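Local coordinates for aspartate aminotransferase, cytoplasmic (Schizosaccharomyces pombe 972h-, PDB 6JPK), which catalyses the pyridoxal 5'-phosphate-dependent exchange of an amino group between L-aspartate and 2-oxoglutarate, giving oxaloacetate and L-glutamate, and works as a homodimer, at residues A[53-58]-A[313-318]. The protein carries 1 engineered substitution. Numbering follows the deposited sequence.
Sequences VKKASK and FAEWEQ
The carboxylate of Glu315 is gripped from two helices: Lys55 NZ donates to Glu315 OE1 at 3.0 Å, while Gln311, one turn earlier on the helix of Glu315, bonds OE2 through its amide nitrogen. The ammonium group also leans toward the second oxygen, but Lys55 NZ to Glu315 OE2 measures 3.3 Å and counts as a weak bond. The approach is therefore bidentate but asymmetric, with OE1 the strong partner, receiving the lysine on its syn lone pair, the side facing OE2. Glu315 OE1 also lies 3.3 Å from Lys55 CD, which places the carboxylate beside the end of the methylene chain rather than beyond NZ. The two side chains meet at about a right angle. With its CG anti to the backbone N (chi1 -179°) and every later torsion extended, Lys55 spans the gap at nearly full length. Glu315, extended beyond CG as well, carries its carboxylate out to meet NZ.

Apart from this salt bridge, segments 53-58 and 313-318 make no close contact: Val53 CG2 comes no nearer than 5.2 Å to Trp316 CD1, and both residues pack instead on Met257 and Ile306. Lys55 also packs on Gln311 and Leu312, Trp316 NE1 is bonded to the backbone O of Asn256, and Val53 meets His68 of the second subunit. Only 103 Å² is buried between the segments, away from the annotated substrate and cofactor sites. The contact is thus a surface salt bridge between two helices whose buried sides share a hydrophobic layer. Its ammonium probably offsets the carboxylate's charge and favours the ionised form, while the Gln311 bond to OE2 probably limits the carboxylate's rotation.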
ATOM      1  N   VAL A  53      19.995  -8.497   6.136  1.00  8.98           N
ATOM      2  CA  VAL A  53      18.627  -8.079   6.418  1.00  8.74           C
ATOM      3  C   VAL A  53      18.141  -8.693   7.719  1.00  8.99           C
ATOM      4  O   VAL A  53      17.486  -8.027   8.527  1.00  8.98           O
ATOM      5  CB  VAL A  53      17.701  -8.441   5.238  1.00 11.24           C
ATOM      6  CG1 VAL A  53      16.234  -8.455   5.673  1.00  8.98           C
ATOM      7  CG2 VAL A  53      17.925  -7.474   4.081  1.00  8.13           C
ATOM      8  N   LYS A  54      18.429  -9.979   7.935  1.00 10.50           N
ATOM      9  CA  LYS A  54      18.065 -10.607   9.200  1.00 10.68           C
ATOM     10  C   LYS A  54      18.753  -9.905  10.362  1.00 10.13           C
ATOM     11  O   LYS A  54      18.129  -9.616  11.390  1.00 11.24           O
ATOM     12  CB  LYS A  54      18.437 -12.089   9.182  1.00 14.89           C
ATOM     13  CG  LYS A  54      17.864 -12.887  10.338  1.00 21.16           C
ATOM     14  CD  LYS A  54      18.311 -14.346  10.253  1.00 31.87           C
ATOM     15  CE  LYS A  54      18.051 -14.921   8.863  1.00 40.98           C
ATOM     16  NZ  LYS A  54      18.873 -16.137   8.557  1.00 46.53           N
ATOM     17  N   LYS A  55      20.048  -9.629  10.207  1.00 10.03           N
ATOM     18  CA  LYS A  55      20.804  -8.888  11.214  1.00 10.87           C
ATOM     19  C   LYS A  55      20.185  -7.515  11.486  1.00 10.82           C
ATOM     20  O   LYS A  55      19.994  -7.123  12.645  1.00 10.37           O
ATOM     21  CB  LYS A  55      22.249  -8.752  10.733  1.00 11.81           C
ATOM     22  CG  LYS A  55      23.199  -8.035  11.674  1.00 12.96           C
ATOM     23  CD  LYS A  55      24.621  -8.100  11.115  1.00 11.12           C
ATOM     24  CE  LYS A  55      25.626  -7.490  12.075  1.00 11.57           C
ATOM     25  NZ  LYS A  55      27.004  -7.937  11.732  1.00 12.61           N
ATOM     26  N   ALA A  56      19.868  -6.766  10.423  1.00 10.20           N
ATOM     27  CA  ALA A  56      19.280  -5.436  10.598  1.00 10.77           C
ATOM     28  C   ALA A  56      17.929  -5.504  11.308  1.00  9.87           C
ATOM     29  O   ALA A  56      17.630  -4.664  12.168  1.00  9.60           O
ATOM     30  CB  ALA A  56      19.134  -4.736   9.239  1.00  9.16           C
ATOM     31  N   SER A  57      17.095  -6.489  10.971  1.00  9.35           N
ATOM     32  CA  SER A  57      15.801  -6.559  11.640  1.00 15.80           C
ATOM     33  C   SER A  57      15.957  -6.883  13.123  1.00 14.93           C
ATOM     34  O   SER A  57      15.217  -6.339  13.949  1.00 12.44           O
ATOM     35  CB  SER A  57      14.865  -7.561  10.934  1.00 13.29           C
ATOM     36  OG  SER A  57      15.329  -8.888  10.997  1.00 20.58           O
ATOM     37  N   LYS A  58      16.944  -7.710  13.489  1.00 14.84           N
ATOM     38  CA  LYS A  58      17.215  -7.964  14.905  1.00 15.85           C
ATOM     39  C   LYS A  58      17.671  -6.697  15.626  1.00 15.12           C
ATOM     40  O   LYS A  58      17.247  -6.429  16.758  1.00 12.61           O
ATOM     41  CB  LYS A  58      18.280  -9.056  15.056  1.00 21.69           C
ATOM     42  CG  LYS A  58      17.838 -10.446  14.586  1.00 30.09           C
ATOM     43  CD  LYS A  58      16.660 -10.965  15.403  1.00 36.35           C
ATOM     44  CE  LYS A  58      16.418 -12.454  15.149  1.00 39.27           C
ATOM     45  NZ  LYS A  58      17.621 -13.276  15.446  1.00 40.34           N
ATOM     46  N   PHE A 313      25.995  -1.996   5.487  1.00  9.77           N
ATOM     47  CA  PHE A 313      26.029  -1.755   4.045  1.00  9.52           C
ATOM     48  C   PHE A 313      27.027  -2.687   3.368  1.00  9.68           C
ATOM     49  O   PHE A 313      26.711  -3.314   2.350  1.00  9.45           O
ATOM     50  CB  PHE A 313      26.372  -0.293   3.747  1.00  9.54           C
ATOM     51  CG  PHE A 313      26.162   0.109   2.300  1.00 15.58           C
ATOM     52  CD1 PHE A 313      27.118  -0.179   1.323  1.00 16.18           C
ATOM     53  CD2 PHE A 313      25.024   0.810   1.922  1.00 13.94           C
ATOM     54  CE1 PHE A 313      26.915   0.202  -0.017  1.00 10.12           C
ATOM     55  CE2 PHE A 313      24.828   1.198   0.592  1.00 10.41           C
ATOM     56  CZ  PHE A 313      25.777   0.897  -0.367  1.00  8.84           C
ATOM     57  N   ALA A 314      28.237  -2.792   3.927  1.00 10.11           N
ATOM     58  CA  ALA A 314      29.247  -3.682   3.361  1.00 12.68           C
ATOM     59  C   ALA A 314      28.796  -5.140   3.403  1.00 13.74           C
ATOM     60  O   ALA A 314      29.068  -5.908   2.473  1.00 10.85           O
ATOM     61  CB  ALA A 314      30.575  -3.518   4.107  1.00 10.85           C
ATOM     62  N   GLU A 315      28.136  -5.550   4.488  1.00 10.32           N
ATOM     63  CA  GLU A 315      27.651  -6.925   4.568  1.00 10.31           C
ATOM     64  C   GLU A 315      26.515  -7.164   3.584  1.00 12.60           C
ATOM     65  O   GLU A 315      26.421  -8.242   2.989  1.00  9.81           O
ATOM     66  CB  GLU A 315      27.226  -7.240   6.003  1.00 10.51           C
ATOM     67  CG  GLU A 315      28.443  -7.204   6.959  1.00 11.05           C
ATOM     68  CD  GLU A 315      28.080  -7.237   8.430  1.00 17.33           C
ATOM     69  OE1 GLU A 315      26.940  -7.622   8.752  1.00 17.06           O
ATOM     70  OE2 GLU A 315      28.959  -6.901   9.270  1.00 20.63           O
ATOM     71  N   TRP A 316      25.653  -6.164   3.387  1.00  9.51           N
ATOM     72  CA  TRP A 316      24.622  -6.276   2.361  1.00  9.09           C
ATOM     73  C   TRP A 316      25.246  -6.467   0.982  1.00  9.05           C
ATOM     74  O   TRP A 316      24.768  -7.290   0.188  1.00  8.88           O
ATOM     75  CB  TRP A 316      23.712  -5.044   2.394  1.00  8.81           C
ATOM     76  CG  TRP A 316      22.654  -4.991   1.309  1.00  8.42           C
ATOM     77  CD1 TRP A 316      21.791  -5.994   0.936  1.00  8.24           C
ATOM     78  CD2 TRP A 316      22.333  -3.860   0.479  1.00  8.19           C
ATOM     79  NE1 TRP A 316      20.965  -5.554  -0.083  1.00  7.93           N
ATOM     80  CE2 TRP A 316      21.278  -4.252  -0.378  1.00  7.89           C
ATOM     81  CE3 TRP A 316      22.841  -2.555   0.377  1.00  8.25           C
ATOM     82  CZ2 TRP A 316      20.715  -3.384  -1.323  1.00  7.66           C
ATOM     83  CZ3 TRP A 316      22.279  -1.691  -0.577  1.00  8.01           C
ATOM     84  CH2 TRP A 316      21.234  -2.119  -1.413  1.00  7.73           C
ATOM     85  N   GLU A 317      26.329  -5.735   0.684  1.00  9.22           N
ATOM     86  CA  GLU A 317      26.994  -5.899  -0.611  1.00 11.55           C
ATOM     87  C   GLU A 317      27.531  -7.315  -0.788  1.00 11.38           C
ATOM     88  O   GLU A 317      27.510  -7.855  -1.904  1.00  9.56           O
ATOM     89  CB  GLU A 317      28.128  -4.880  -0.771  1.00 10.21           C
ATOM     90  CG  GLU A 317      27.639  -3.464  -1.100  1.00 13.70           C
ATOM     91  CD  GLU A 317      28.787  -2.471  -1.208  1.00 18.36           C
ATOM     92  OE1 GLU A 317      29.676  -2.485  -0.316  1.00 19.92           O
ATOM     93  OE2 GLU A 317      28.804  -1.691  -2.190  1.00 17.82           O
ATOM     94  N   GLN A 318      28.024  -7.929   0.296  1.00  9.78           N
ATOM     95  CA  GLN A 318      28.373  -9.348   0.245  1.00 12.57           C
ATOM     96  C   GLN A 318      27.162 -10.217  -0.095  1.00 10.38           C
ATOM     97  O   GLN A 318      27.280 -11.176  -0.863  1.00 12.56           O
ATOM     98  CB  GLN A 318      28.989  -9.803   1.573  1.00 16.09           C
ATOM     99  CG  GLN A 318      30.404  -9.322   1.774  1.00 26.00           C
ATOM    100  CD  GLN A 318      31.269  -9.602   0.556  1.00 33.05           C
ATOM    101  OE1 GLN A 318      31.436 -10.756   0.146  1.00 31.60           O
ATOM    102  NE2 GLN A 318      31.802  -8.539  -0.048  1.00 36.08           N
TER